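Local structure of porphyranase B (3JUU) at residues G53-A58 and I85-K90; M236-V241 and N268-W273; L135-R140 and C180-G185; E65-N70 and G97-R102; W207-S210 and I214-F217. The protein cleaves the sulfated red-algal polysaccharide porphyran at linkages between beta-D-galactose and alpha-L-galactose-6-sulfate, as a family 16 glycoside hydrolase. All coordinates share one frame; numbering follows the deposited sequence.

Interaction 1 (G53-A58 and I85-K90)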
# COMPACT_ATOMS: atom_id res chain seq x y z
N GLY A 53 -5.23 8.73 12.01
CA GLY A 53 -4.21 8.74 13.13
C GLY A 53 -2.82 9.15 12.59
O GLY A 53 -2.11 9.90 13.25
N TRP A 54 -2.41 8.66 11.43
CA TRP A 54 -1.03 8.90 10.98
C TRP A 54 -0.97 10.14 10.09
O TRP A 54 -1.52 10.16 8.99
CB TRP A 54 -0.52 7.63 10.30
CG TRP A 54 0.94 7.70 9.90
CD1 TRP A 54 1.93 8.41 10.53
CD2 TRP A 54 1.55 7.01 8.78
NE1 TRP A 54 3.14 8.19 9.84
CE2 TRP A 54 2.90 7.35 8.76
CE3 TRP A 54 1.06 6.13 7.79
CZ2 TRP A 54 3.79 6.83 7.79
CZ3 TRP A 54 1.91 5.62 6.86
CH2 TRP A 54 3.27 5.95 6.85
N ILE A 55 -0.32 11.20 10.57
CA ILE A 55 -0.26 12.43 9.76
C ILE A 55 0.85 12.41 8.70
O ILE A 55 0.86 13.29 7.83
CB ILE A 55 -0.08 13.70 10.70
CG1 ILE A 55 1.33 13.74 11.27
CG2 ILE A 55 -1.23 13.68 11.77
CD1 ILE A 55 1.62 15.07 12.02
N GLY A 56 1.75 11.43 8.75
CA GLY A 56 2.92 11.40 7.89
C GLY A 56 4.20 11.24 8.64
O GLY A 56 4.33 11.70 9.81
N ARG A 57 5.16 10.54 8.04
CA ARG A 57 6.48 10.46 8.65
C ARG A 57 7.23 11.73 8.26
O ARG A 57 7.37 12.02 7.06
CB ARG A 57 7.24 9.23 8.15
CG ARG A 57 8.66 9.05 8.71
CD ARG A 57 9.29 7.72 8.23
NE ARG A 57 8.42 6.52 8.46
CZ ARG A 57 7.69 5.89 7.55
NH1 ARG A 57 7.62 6.29 6.26
NH2 ARG A 57 6.98 4.82 7.91
N ALA A 58 7.79 12.45 9.24
CA ALA A 58 8.46 13.69 8.80
C ALA A 58 9.64 13.33 7.86
O ALA A 58 10.36 12.37 8.07
CB ALA A 58 8.95 14.52 10.02
N ILE A 85 5.85 23.11 7.88
CA ILE A 85 4.77 22.94 8.83
C ILE A 85 5.37 22.13 9.98
O ILE A 85 6.00 21.09 9.75
CB ILE A 85 3.57 22.24 8.17
CG1 ILE A 85 2.88 23.25 7.21
CG2 ILE A 85 2.50 21.79 9.23
CD1 ILE A 85 1.56 22.68 6.63
N VAL A 86 5.24 22.62 11.21
CA VAL A 86 5.76 21.89 12.34
C VAL A 86 4.63 21.17 13.05
O VAL A 86 3.64 21.81 13.44
CB VAL A 86 6.53 22.82 13.34
CG1 VAL A 86 6.97 22.06 14.59
CG2 VAL A 86 7.74 23.46 12.67
N LYS A 87 4.72 19.85 13.17
CA LYS A 87 3.72 19.08 13.87
C LYS A 87 4.45 18.04 14.76
O LYS A 87 5.40 17.40 14.28
CB LYS A 87 2.72 18.45 12.86
CG LYS A 87 1.65 19.48 12.40
CD LYS A 87 0.74 18.89 11.35
CE LYS A 87 -0.19 19.91 10.69
NZ LYS A 87 -1.27 20.34 11.63
N ASN A 88 4.02 17.86 16.03
CA ASN A 88 4.68 16.94 16.94
C ASN A 88 6.16 17.19 17.06
O ASN A 88 6.98 16.29 17.14
CB ASN A 88 4.42 15.45 16.54
CG ASN A 88 2.92 15.07 16.62
OD1 ASN A 88 2.19 15.55 17.51
ND2 ASN A 88 2.46 14.28 15.67
N ASN A 89 6.51 18.47 17.10
CA ASN A 89 7.90 18.93 17.21
C ASN A 89 8.81 18.50 16.10
O ASN A 89 10.03 18.54 16.27
CB ASN A 89 8.57 18.58 18.57
CG ASN A 89 7.78 19.20 19.76
OD1 ASN A 89 7.30 20.33 19.68
ND2 ASN A 89 7.62 18.45 20.83
N LYS A 90 8.22 18.14 14.97
CA LYS A 90 9.08 17.85 13.79
C LYS A 90 8.71 18.76 12.59
O LYS A 90 7.53 19.14 12.40
CB LYS A 90 8.89 16.37 13.41
CG LYS A 90 9.37 15.44 14.48
CD LYS A 90 9.40 14.03 14.02
CE LYS A 90 10.35 13.22 14.97
NZ LYS A 90 10.39 11.71 14.74
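Lys90 N donates to Lys87 O over 3.0 Å, and Lys87 N returns the bond to Lys90 O at the same length. This pair closes the turn that meets the 53-58 loop, and both lysines touch that loop. Ile55 carries one half of the meeting. Its CG1 sits between the backbone N and the carbonyl carbon (chi1 72°), and the chain then runs straight on to CD1 (chi2 172°). CD1 reaches Lys87 CB at 3.7 Å and lies 3.8 Å from Asn88 ND2, a plain packing contact with an amide. Further along, Ala58 CB rests 3.9 Å from Lys90 CB. The turn from Lys87 to Lys90 is type I', and it joins strand 73-87 to strand 90-101 as a tight beta hairpin. Tyr92 on the second strand backs the contact: its side chain touches Ile55, Ala58 and Lys87, and its OH is hydrogen-bonded to Gly56 O. On the other side of the loop lie Trp54 and Arg57, which probably bind substrate. Trp54 CZ2 sits 3.6 Å above the plane of the Arg57 guanidinium, toward its rim. Arg57 NH1 is also held by a salt bridge to Glu243 and a hydrogen bond to Thr244 O.

Interaction 2 (M236-V241 and N268-W273). With SO4 (sulfate ion), chain D.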
# COMPACT_ATOMS: atom_id res chain seq x y z
N MET A 236 -8.37 -6.26 8.69
CA MET A 236 -7.40 -5.27 8.21
C MET A 236 -8.05 -4.31 7.23
O MET A 236 -9.12 -4.59 6.69
CB MET A 236 -6.17 -5.93 7.57
CG MET A 236 -5.26 -6.51 8.68
SD MET A 236 -3.54 -6.81 8.14
CE MET A 236 -3.64 -8.36 7.32
N TYR A 237 -7.40 -3.15 7.02
CA TYR A 237 -7.93 -2.01 6.23
C TYR A 237 -6.92 -1.68 5.20
O TYR A 237 -5.70 -1.78 5.52
CB TYR A 237 -8.12 -0.77 7.15
CG TYR A 237 -9.12 -1.07 8.29
CD1 TYR A 237 -10.51 -0.73 8.15
CD2 TYR A 237 -8.71 -1.81 9.44
CE1 TYR A 237 -11.44 -1.03 9.19
CE2 TYR A 237 -9.63 -2.13 10.46
CZ TYR A 237 -11.00 -1.75 10.30
OH TYR A 237 -11.90 -2.08 11.30
N LEU A 238 -7.40 -1.24 4.02
CA LEU A 238 -6.53 -0.90 2.90
C LEU A 238 -5.83 0.45 3.10
O LEU A 238 -6.34 1.37 3.83
CB LEU A 238 -7.29 -0.86 1.59
CG LEU A 238 -7.71 -2.25 1.06
CD1 LEU A 238 -8.82 -2.08 -0.01
CD2 LEU A 238 -6.54 -3.04 0.47
N ARG A 239 -4.66 0.54 2.49
CA ARG A 239 -3.88 1.76 2.52
C ARG A 239 -3.28 1.99 1.13
O ARG A 239 -2.65 1.07 0.55
CB ARG A 239 -2.68 1.63 3.45
CG ARG A 239 -3.06 1.40 4.93
CD ARG A 239 -3.48 2.79 5.58
NE ARG A 239 -3.85 2.59 6.98
CZ ARG A 239 -5.09 2.37 7.43
NH1 ARG A 239 -6.07 2.18 6.60
NH2 ARG A 239 -5.28 2.33 8.75
N MET A 240 -3.39 3.23 0.62
CA MET A 240 -2.62 3.66 -0.56
C MET A 240 -1.94 4.98 -0.10
O MET A 240 -2.63 5.99 0.18
CB MET A 240 -3.57 3.91 -1.77
CG MET A 240 -4.18 2.59 -2.38
SD MET A 240 -5.76 2.24 -1.44
CE MET A 240 -6.97 3.40 -2.09
N VAL A 241 -0.61 4.96 -0.01
CA VAL A 241 0.08 6.02 0.75
C VAL A 241 1.31 6.41 -0.02
O VAL A 241 2.04 5.56 -0.59
CB VAL A 241 0.45 5.55 2.20
CG1 VAL A 241 1.45 6.54 2.91
CG2 VAL A 241 -0.87 5.35 3.04
N ASN A 268 -5.27 2.96 -11.08
CA ASN A 268 -6.48 2.84 -11.94
C ASN A 268 -7.68 2.23 -11.23
O ASN A 268 -8.83 2.58 -11.50
CB ASN A 268 -6.18 2.13 -13.27
CG ASN A 268 -5.30 2.92 -14.17
OD1 ASN A 268 -5.23 4.16 -14.08
ND2 ASN A 268 -4.61 2.23 -15.09
N TRP A 269 -7.43 1.35 -10.25
CA TRP A 269 -8.51 0.78 -9.53
C TRP A 269 -7.95 0.03 -8.34
O TRP A 269 -6.73 -0.28 -8.34
CB TRP A 269 -9.32 -0.17 -10.44
CG TRP A 269 -8.54 -1.09 -11.35
CD1 TRP A 269 -8.38 -0.94 -12.72
CD2 TRP A 269 -7.95 -2.38 -11.02
NE1 TRP A 269 -7.70 -2.04 -13.22
CE2 TRP A 269 -7.40 -2.91 -12.20
CE3 TRP A 269 -7.77 -3.10 -9.80
CZ2 TRP A 269 -6.67 -4.15 -12.24
CZ3 TRP A 269 -7.05 -4.34 -9.84
CH2 TRP A 269 -6.53 -4.84 -11.04
N VAL A 270 -8.82 -0.22 -7.36
CA VAL A 270 -8.54 -1.15 -6.24
C VAL A 270 -9.72 -2.08 -6.15
O VAL A 270 -10.88 -1.63 -6.13
CB VAL A 270 -8.41 -0.41 -4.90
CG1 VAL A 270 -8.32 -1.42 -3.72
CG2 VAL A 270 -7.15 0.42 -4.89
N ARG A 271 -9.45 -3.39 -6.13
CA ARG A 271 -10.58 -4.36 -6.10
C ARG A 271 -10.25 -5.35 -5.05
O ARG A 271 -9.15 -5.93 -5.05
CB ARG A 271 -10.67 -5.06 -7.52
CG ARG A 271 -10.98 -4.02 -8.62
CD ARG A 271 -10.97 -4.65 -10.01
NE ARG A 271 -11.28 -3.66 -11.07
CZ ARG A 271 -10.96 -3.85 -12.34
NH1 ARG A 271 -10.25 -4.94 -12.69
NH2 ARG A 271 -11.22 -2.90 -13.25
N SER A 272 -11.23 -5.59 -4.18
CA SER A 272 -11.09 -6.48 -3.04
C SER A 272 -12.17 -7.56 -3.17
O SER A 272 -13.30 -7.27 -3.62
CB SER A 272 -11.32 -5.64 -1.82
OG SER A 272 -10.33 -4.62 -1.71
N TRP A 273 -11.83 -8.79 -2.84
CA TRP A 273 -12.70 -9.95 -3.18
C TRP A 273 -12.64 -10.96 -2.06
O TRP A 273 -11.61 -11.11 -1.39
CB TRP A 273 -12.19 -10.67 -4.45
CG TRP A 273 -11.86 -9.82 -5.68
CD1 TRP A 273 -10.68 -9.09 -5.93
CD2 TRP A 273 -12.66 -9.66 -6.83
NE1 TRP A 273 -10.75 -8.48 -7.16
CE2 TRP A 273 -11.95 -8.82 -7.74
CE3 TRP A 273 -13.96 -10.14 -7.20
CZ2 TRP A 273 -12.47 -8.46 -9.00
CZ3 TRP A 273 -14.48 -9.77 -8.44
CH2 TRP A 273 -13.73 -8.94 -9.33
S SO4 D . -9.38 -3.60 -16.21
O1 SO4 D . -9.60 -4.15 -17.54
O2 SO4 D . -10.44 -2.63 -15.89
O3 SO4 D . -9.40 -4.72 -15.26
O4 SO4 D . -8.05 -2.94 -16.20
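The apolar contacts bring Leu238 and Met240 onto Val270. Leu238 and Val270 meet tip to tip, CD1 to CG1 at 3.8 Å. Met240, with its chain bent, brings CE to 4.1 Å from Val270 CG2 in a slanting approach. The two strand segments are nearly antiparallel, with axes 10.4 Å apart, the face-to-face packing of a jelly-roll beta-sandwich. One polar atom borders this layer: Ser272 OG lies 3.4 Å from Leu238 CD1 and is hydrogen-bonded to Met33 O. The polar bonds lie on the other face of strand 269-273. There Arg271 NH1 sits 3.5 Å above the centre of the Trp269 ring, and the guanidinium plane runs nearly parallel to the indole. Both grip a sulfate, probably from the crystallisation liquor. Trp269 NE1 donates to sulfate O4 at 3.1 Å. Arg271 NH1 donates to O3 at 2.7 Å. Arg271 NH2 donates to O2 at 2.8 Å, and His13 NE2 adds a further bond. With an alanine here instead of Trp269, sulfate O4 would probably lose its indole donor and the Arg271 guanidinium its flat neighbour, though Glu36 holds its NE. The strand is thus two-faced: hydrocarbon toward the opposing strand, and cationic and donor-rich where the anion binds.

Interaction 3 (L135-R140 and C180-G185); sequences LGCDKR and CEYEKG
Cys137 and Cys180 are joined by a disulfide, SG to SG 2.1 Å, with a left-handed twist about the S-S bond (chi3 -89°). Beside it, Arg140 lies flat on the ring of Tyr182. The two planes are only 12° apart and the group centres are separated by 3.8 Å. NE sits over the middle of the ring, and Arg140 CZ is 3.7 Å from the Tyr182 centroid, a cation-pi contact over the face. Arg140 CD adds a CH-pi contact at 3.9 Å to the same centroid. Cys137 CB also reaches Tyr182, meeting CE2 at 3.9 Å, so the ring touches both the disulfide and the arginine. The next layer sets these groups in place. A short 3-10 segment at 137-139 turns the chain so that Arg140 N bonds to Cys137 O at 3.1 Å. Arg140 CG lies between the backbone N and the carbonyl carbon (chi1 62°), and the extended chain then crosses Tyr182 at about a right angle. The far end of the guanidinium is fixed by a salt bridge from NH2 to Asp233 and a hydrogen bond from NH1 to Asp231 O. These holds limit its rotation, and Asp233 probably offsets its positive charge. The result is a disulfide-linked pair of surface loops, one leading into strand 141-150, which carries the probable nucleophile Glu143 of this family 16 jelly roll.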
# COMPACT_ATOMS: atom_id res chain seq x y z
N LEU A 135 -9.62 -5.86 20.80
CA LEU A 135 -9.64 -6.29 22.20
C LEU A 135 -8.52 -7.29 22.53
O LEU A 135 -8.12 -8.07 21.66
CB LEU A 135 -10.95 -7.05 22.43
CG LEU A 135 -12.27 -6.24 22.49
CD1 LEU A 135 -12.39 -4.85 21.88
CD2 LEU A 135 -13.47 -7.09 22.46
N GLY A 136 -8.05 -7.30 23.78
CA GLY A 136 -7.09 -8.35 24.26
C GLY A 136 -5.85 -8.39 23.34
O GLY A 136 -5.32 -7.36 22.92
N CYS A 137 -5.44 -9.59 23.00
CA CYS A 137 -4.22 -9.76 22.16
C CYS A 137 -4.34 -9.19 20.72
O CYS A 137 -3.30 -8.95 20.07
CB CYS A 137 -3.85 -11.24 22.11
SG CYS A 137 -3.22 -11.81 23.76
N ASP A 138 -5.56 -8.96 20.24
CA ASP A 138 -5.76 -8.34 18.91
C ASP A 138 -5.30 -6.90 18.81
O ASP A 138 -5.30 -6.34 17.73
CB ASP A 138 -7.21 -8.43 18.45
CG ASP A 138 -7.68 -9.88 18.19
OD1 ASP A 138 -6.85 -10.83 18.11
OD2 ASP A 138 -8.88 -9.99 18.05
N LYS A 139 -4.84 -6.31 19.92
CA LYS A 139 -4.23 -4.97 19.90
C LYS A 139 -2.84 -5.00 19.25
O LYS A 139 -2.27 -3.95 18.96
CB LYS A 139 -4.11 -4.41 21.36
CG LYS A 139 -5.50 -4.05 22.00
CD LYS A 139 -5.27 -3.40 23.42
CE LYS A 139 -6.40 -3.69 24.36
NZ LYS A 139 -7.68 -3.01 23.82
N ARG A 140 -2.24 -6.18 19.10
CA ARG A 140 -0.94 -6.34 18.40
C ARG A 140 -1.19 -5.89 16.95
O ARG A 140 -2.31 -5.86 16.49
CB ARG A 140 -0.49 -7.82 18.39
CG ARG A 140 -1.47 -8.72 17.65
CD ARG A 140 -1.17 -10.20 17.99
NE ARG A 140 -2.18 -11.11 17.43
CZ ARG A 140 -2.17 -11.68 16.21
NH1 ARG A 140 -1.20 -11.49 15.35
NH2 ARG A 140 -3.19 -12.45 15.85
N CYS A 180 0.98 -11.99 25.51
CA CYS A 180 0.32 -12.53 24.35
C CYS A 180 1.31 -13.41 23.59
O CYS A 180 2.42 -12.96 23.38
CB CYS A 180 -0.17 -11.37 23.47
SG CYS A 180 -1.62 -10.53 24.20
N GLU A 181 0.92 -14.63 23.23
CA GLU A 181 1.84 -15.65 22.65
C GLU A 181 1.99 -15.44 21.15
O GLU A 181 1.52 -16.27 20.36
CB GLU A 181 1.24 -17.08 22.76
CG GLU A 181 0.52 -17.35 24.01
CD GLU A 181 1.50 -17.76 25.02
OE1 GLU A 181 2.63 -17.20 24.96
OE2 GLU A 181 1.14 -18.65 25.82
N TYR A 182 2.57 -14.32 20.76
CA TYR A 182 2.80 -14.07 19.32
C TYR A 182 4.23 -13.61 19.19
O TYR A 182 4.76 -12.96 20.08
CB TYR A 182 1.84 -12.99 18.82
CG TYR A 182 0.43 -13.46 18.83
CD1 TYR A 182 -0.02 -14.31 17.83
CD2 TYR A 182 -0.43 -13.17 19.90
CE1 TYR A 182 -1.33 -14.79 17.85
CE2 TYR A 182 -1.75 -13.64 19.93
CZ TYR A 182 -2.16 -14.45 18.90
OH TYR A 182 -3.42 -14.95 18.91
N GLU A 183 4.87 -13.98 18.10
CA GLU A 183 6.24 -13.48 17.82
C GLU A 183 6.22 -12.16 17.04
O GLU A 183 5.34 -11.95 16.20
CB GLU A 183 6.97 -14.48 16.92
CG GLU A 183 6.85 -15.92 17.36
CD GLU A 183 7.88 -16.31 18.42
OE1 GLU A 183 7.99 -17.53 18.69
OE2 GLU A 183 8.59 -15.43 18.98
N LYS A 184 7.25 -11.35 17.27
CA LYS A 184 7.51 -10.13 16.52
C LYS A 184 8.39 -10.44 15.32
O LYS A 184 9.24 -11.31 15.45
CB LYS A 184 8.28 -9.18 17.46
CG LYS A 184 8.71 -7.84 16.83
CD LYS A 184 9.64 -7.04 17.80
CE LYS A 184 9.22 -7.24 19.29
NZ LYS A 184 10.33 -6.90 20.29
N GLY A 185 8.25 -9.75 14.18
CA GLY A 185 9.29 -9.93 13.15
C GLY A 185 8.67 -9.61 11.80
O GLY A 185 7.59 -9.05 11.75

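Interaction 4 (E65-N70 and G97-R102); sequences ENISLN and GYVGSR
Two strands of the beta-sandwich pass each other here, and Ile67 on strand 67-70 packs against Gly97, Tyr98 and Val99 on strand 97-101. The axes of the two segments are 8.8 Å apart and run at 72° to each other, so the strands do not pair, and the Ile67 side chain bridges to the backbone and to Val99. Ile67 CD1 does nearly all the touching. It lies 3.8 Å from Val99 CG2, 3.9 Å from Tyr98 N and 4.0 Å from Gly97 CA. Ile67 is bent the same way at both torsions (chi1 -54°, chi2 -41°), which folds CD1 over the backbone of the other strand. Gly97 leaves room for it. A beta carbon on that residue would stand 2.8 Å from Ile67 CD1, a clash. In the jelly roll of family 16 enzymes the two stacked sheets enclose an apolar layer. Ile67 and Val99 probably add to such a layer; each also touches Ile76 on strand 73-87. Replacing Ile67 by an alanine would probably open a gap over Gly97 and leave Val99 CG2 without this neighbour. Asn66 pins the start of the segment, with ND2 hydrogen-bonded to Gly96 O and Thr79 OG1. Strand 97-101 is bonded through its backbone to strand 237-242. Tyr98 has its CB directed away from Ile67, and the nearest side-chain atoms of Tyr98 and Trp54, which probably binds substrate, are about 4 Å apart.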
# COMPACT_ATOMS: atom_id res chain seq x y z
N GLU A 65 -5.46 17.63 0.01
CA GLU A 65 -5.44 18.34 -1.30
C GLU A 65 -4.59 17.63 -2.33
O GLU A 65 -4.65 17.96 -3.52
CB GLU A 65 -4.83 19.78 -1.19
CG GLU A 65 -5.29 20.66 0.00
CD GLU A 65 -4.51 20.43 1.36
OE1 GLU A 65 -3.54 21.25 1.69
OE2 GLU A 65 -4.88 19.46 2.10
N ASN A 66 -3.67 16.75 -1.89
CA ASN A 66 -2.88 15.99 -2.88
C ASN A 66 -3.52 14.72 -3.42
O ASN A 66 -2.88 14.02 -4.26
CB ASN A 66 -1.51 15.60 -2.28
CG ASN A 66 -0.56 16.79 -2.22
OD1 ASN A 66 -0.87 17.87 -2.72
ND2 ASN A 66 0.58 16.62 -1.62
N ILE A 67 -4.76 14.47 -3.02
CA ILE A 67 -5.59 13.36 -3.53
C ILE A 67 -6.52 13.95 -4.65
O ILE A 67 -7.22 14.97 -4.41
CB ILE A 67 -6.50 12.73 -2.44
CG1 ILE A 67 -5.76 12.26 -1.14
CG2 ILE A 67 -7.34 11.57 -3.06
CD1 ILE A 67 -4.44 11.58 -1.38
N SER A 68 -6.52 13.38 -5.84
CA SER A 68 -7.47 13.82 -6.88
C SER A 68 -7.92 12.58 -7.65
O SER A 68 -7.24 11.49 -7.59
CB SER A 68 -6.87 14.85 -7.87
OG SER A 68 -5.72 14.36 -8.51
N LEU A 69 -9.02 12.74 -8.41
CA LEU A 69 -9.45 11.73 -9.38
C LEU A 69 -9.39 12.32 -10.75
O LEU A 69 -9.68 13.52 -10.92
CB LEU A 69 -10.90 11.32 -9.13
CG LEU A 69 -11.22 10.12 -8.24
CD1 LEU A 69 -10.28 9.74 -7.05
CD2 LEU A 69 -12.69 9.92 -7.91
N ASN A 70 -8.99 11.53 -11.73
CA ASN A 70 -9.12 11.96 -13.09
C ASN A 70 -9.17 10.73 -13.97
O ASN A 70 -8.45 9.78 -13.71
CB ASN A 70 -7.95 12.85 -13.53
CG ASN A 70 -8.28 13.63 -14.80
OD1 ASN A 70 -9.49 13.85 -15.12
ND2 ASN A 70 -7.26 14.04 -15.50
N GLY A 97 0.42 11.85 0.52
CA GLY A 97 -1.00 11.68 0.64
C GLY A 97 -1.28 10.31 1.21
O GLY A 97 -0.43 9.37 1.14
N TYR A 98 -2.49 10.19 1.76
CA TYR A 98 -2.88 8.97 2.50
C TYR A 98 -4.29 8.69 2.10
O TYR A 98 -5.15 9.65 2.05
CB TYR A 98 -2.76 9.24 4.00
CG TYR A 98 -3.44 8.20 4.94
CD1 TYR A 98 -2.68 7.33 5.68
CD2 TYR A 98 -4.86 8.10 5.01
CE1 TYR A 98 -3.27 6.40 6.55
CE2 TYR A 98 -5.46 7.17 5.88
CZ TYR A 98 -4.64 6.35 6.65
OH TYR A 98 -5.14 5.48 7.53
N VAL A 99 -4.55 7.44 1.73
CA VAL A 99 -5.93 7.05 1.46
C VAL A 99 -6.12 5.71 2.19
O VAL A 99 -5.39 4.75 1.86
CB VAL A 99 -6.18 6.84 -0.07
CG1 VAL A 99 -7.71 6.49 -0.31
CG2 VAL A 99 -5.78 8.07 -0.91
N GLY A 100 -7.02 5.64 3.18
CA GLY A 100 -7.29 4.41 3.90
C GLY A 100 -8.76 3.98 3.80
O GLY A 100 -9.69 4.84 3.79
N SER A 101 -8.98 2.67 3.67
CA SER A 101 -10.41 2.18 3.62
C SER A 101 -11.08 2.36 4.97
O SER A 101 -10.50 2.01 6.01
CB SER A 101 -10.51 0.71 3.10
OG SER A 101 -9.96 -0.21 4.05
N ARG A 102 -12.28 2.94 4.99
CA ARG A 102 -12.95 3.06 6.29
C ARG A 102 -13.58 1.69 6.67
O ARG A 102 -13.86 1.47 7.84
CB ARG A 102 -14.06 4.10 6.19
CG ARG A 102 -13.53 5.47 5.92
CD ARG A 102 -14.73 6.49 5.95
NE ARG A 102 -14.24 7.80 5.55
CZ ARG A 102 -13.78 8.73 6.41
NH1 ARG A 102 -13.67 8.47 7.72
NH2 ARG A 102 -13.39 9.91 5.95

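Interaction 5 (W207-S210 and I214-F217); sequences WWKS and IIFF
Trp207 and Trp208 both hold CG opposite the backbone N (chi1 -170° and 175°), which lays each indole alongside the isoleucine paired with it. Ile214 bends at its second torsion (chi2 -69°) and brings CD1 to 3.5 Å from Trp208 CD1. On the other face of the sheet, Ile215 CD1 lies 3.9 Å from Trp207 CE3 and also packs against the Lys209 chain. Lys209 CB in turn stands 3.6 Å above the centre of the Trp207 ring plane. Trp207 with Ile215 is the hydrogen-bonded antiparallel pair. Trp207 N donates to Ile215 O at 2.7 Å. Ile215 N donates back to Trp207 O at 2.9 Å. Trp207 O also receives a CA-H contact from Ile214 CA at 3.5 Å. Trp208 with Ile214 is the non-hydrogen-bonded pair. The polar ends have partners nearby: Lys209 NZ makes a salt bridge with Glu213, and Trp208 NE1 is hydrogen-bonded to Phe232 O. The two segments form the hairpin of strands 202-210 and 213-218. Trp208 is bonded through its backbone to Gly108 on strand 108-115, and Ile214 to Val226 on strand 221-226, so the hairpin lies between those two strands.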
# COMPACT_ATOMS: atom_id res chain seq x y z
N TRP A 207 -3.20 -12.77 -2.21
CA TRP A 207 -4.24 -13.68 -1.60
C TRP A 207 -3.98 -13.87 -0.16
O TRP A 207 -3.01 -14.57 0.22
CB TRP A 207 -4.29 -15.02 -2.35
CG TRP A 207 -5.46 -15.87 -1.95
CD1 TRP A 207 -6.59 -15.48 -1.29
CD2 TRP A 207 -5.57 -17.29 -2.14
NE1 TRP A 207 -7.43 -16.58 -1.11
CE2 TRP A 207 -6.81 -17.69 -1.63
CE3 TRP A 207 -4.73 -18.25 -2.73
CZ2 TRP A 207 -7.25 -19.05 -1.63
CZ3 TRP A 207 -5.18 -19.64 -2.75
CH2 TRP A 207 -6.40 -20.00 -2.18
N TRP A 208 -4.72 -13.14 0.68
CA TRP A 208 -4.64 -13.32 2.10
C TRP A 208 -5.55 -14.54 2.37
O TRP A 208 -6.73 -14.39 2.71
CB TRP A 208 -5.17 -12.04 2.79
CG TRP A 208 -5.26 -12.10 4.27
CD1 TRP A 208 -4.68 -13.00 5.12
CD2 TRP A 208 -5.87 -11.09 5.10
NE1 TRP A 208 -4.99 -12.67 6.43
CE2 TRP A 208 -5.70 -11.49 6.44
CE3 TRP A 208 -6.55 -9.87 4.81
CZ2 TRP A 208 -6.22 -10.76 7.56
CZ3 TRP A 208 -7.12 -9.15 5.92
CH2 TRP A 208 -6.93 -9.60 7.27
N LYS A 209 -4.97 -15.74 2.22
CA LYS A 209 -5.71 -16.99 2.13
C LYS A 209 -6.17 -17.43 3.50
O LYS A 209 -7.31 -17.90 3.65
CB LYS A 209 -4.80 -18.04 1.44
CG LYS A 209 -5.41 -19.47 1.45
CD LYS A 209 -4.32 -20.36 0.85
CE LYS A 209 -4.86 -21.78 0.63
NZ LYS A 209 -5.30 -22.39 1.88
N SER A 210 -5.30 -17.35 4.50
CA SER A 210 -5.62 -17.81 5.87
C SER A 210 -4.75 -17.07 6.84
O SER A 210 -3.91 -16.25 6.42
CB SER A 210 -5.41 -19.33 6.01
OG SER A 210 -4.02 -19.56 6.03
N ILE A 214 0.06 -16.35 2.90
CA ILE A 214 -0.14 -15.08 2.20
C ILE A 214 0.53 -15.33 0.86
O ILE A 214 1.68 -15.70 0.85
CB ILE A 214 0.59 -13.95 2.97
CG1 ILE A 214 0.14 -13.84 4.47
CG2 ILE A 214 0.53 -12.61 2.18
CD1 ILE A 214 -1.24 -13.37 4.69
N ILE A 215 -0.16 -15.08 -0.25
CA ILE A 215 0.38 -15.39 -1.56
C ILE A 215 0.36 -14.16 -2.43
O ILE A 215 -0.68 -13.58 -2.61
CB ILE A 215 -0.45 -16.53 -2.25
CG1 ILE A 215 -0.32 -17.80 -1.41
CG2 ILE A 215 0.11 -16.82 -3.64
CD1 ILE A 215 -1.46 -18.08 -0.57
N PHE A 216 1.52 -13.77 -2.92
CA PHE A 216 1.61 -12.48 -3.67
C PHE A 216 1.57 -12.71 -5.16
O PHE A 216 2.17 -13.69 -5.65
CB PHE A 216 2.94 -11.76 -3.30
CG PHE A 216 2.95 -11.25 -1.88
CD1 PHE A 216 2.19 -10.12 -1.54
CD2 PHE A 216 3.71 -11.90 -0.91
CE1 PHE A 216 2.12 -9.70 -0.21
CE2 PHE A 216 3.73 -11.43 0.43
CZ PHE A 216 2.94 -10.31 0.75
N PHE A 217 0.92 -11.80 -5.91
CA PHE A 217 0.82 -11.91 -7.39
C PHE A 217 1.26 -10.61 -8.00
O PHE A 217 1.00 -9.48 -7.46
CB PHE A 217 -0.67 -12.05 -7.77
CG PHE A 217 -1.19 -13.42 -7.52
CD1 PHE A 217 -1.34 -14.29 -8.58
CD2 PHE A 217 -1.48 -13.85 -6.16
CE1 PHE A 217 -1.79 -15.61 -8.37
CE2 PHE A 217 -1.99 -15.16 -5.95
CZ PHE A 217 -2.09 -16.02 -7.08

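From the N terminus, the 53-58 loop opens interaction 1 and 65-70 opens interaction 4. The turn at 85-90 closes interaction 1 and 97-102 closes interaction 4, so these two cross. The rest follow in series. Interaction 3 closes the excursion from 135-140 to 180-185. Interaction 5 closes a short hairpin. Interaction 2 joins 236-241 to 268-273 near the C terminus and lies nearest the centre of the chain. It touches three others. Interactions 2 and 4 share neighbouring strands, Val241 packs on Trp54 of interaction 1, and Met236 packs on Trp208 of interaction 5. Interaction 3 stands apart, joining surface loops.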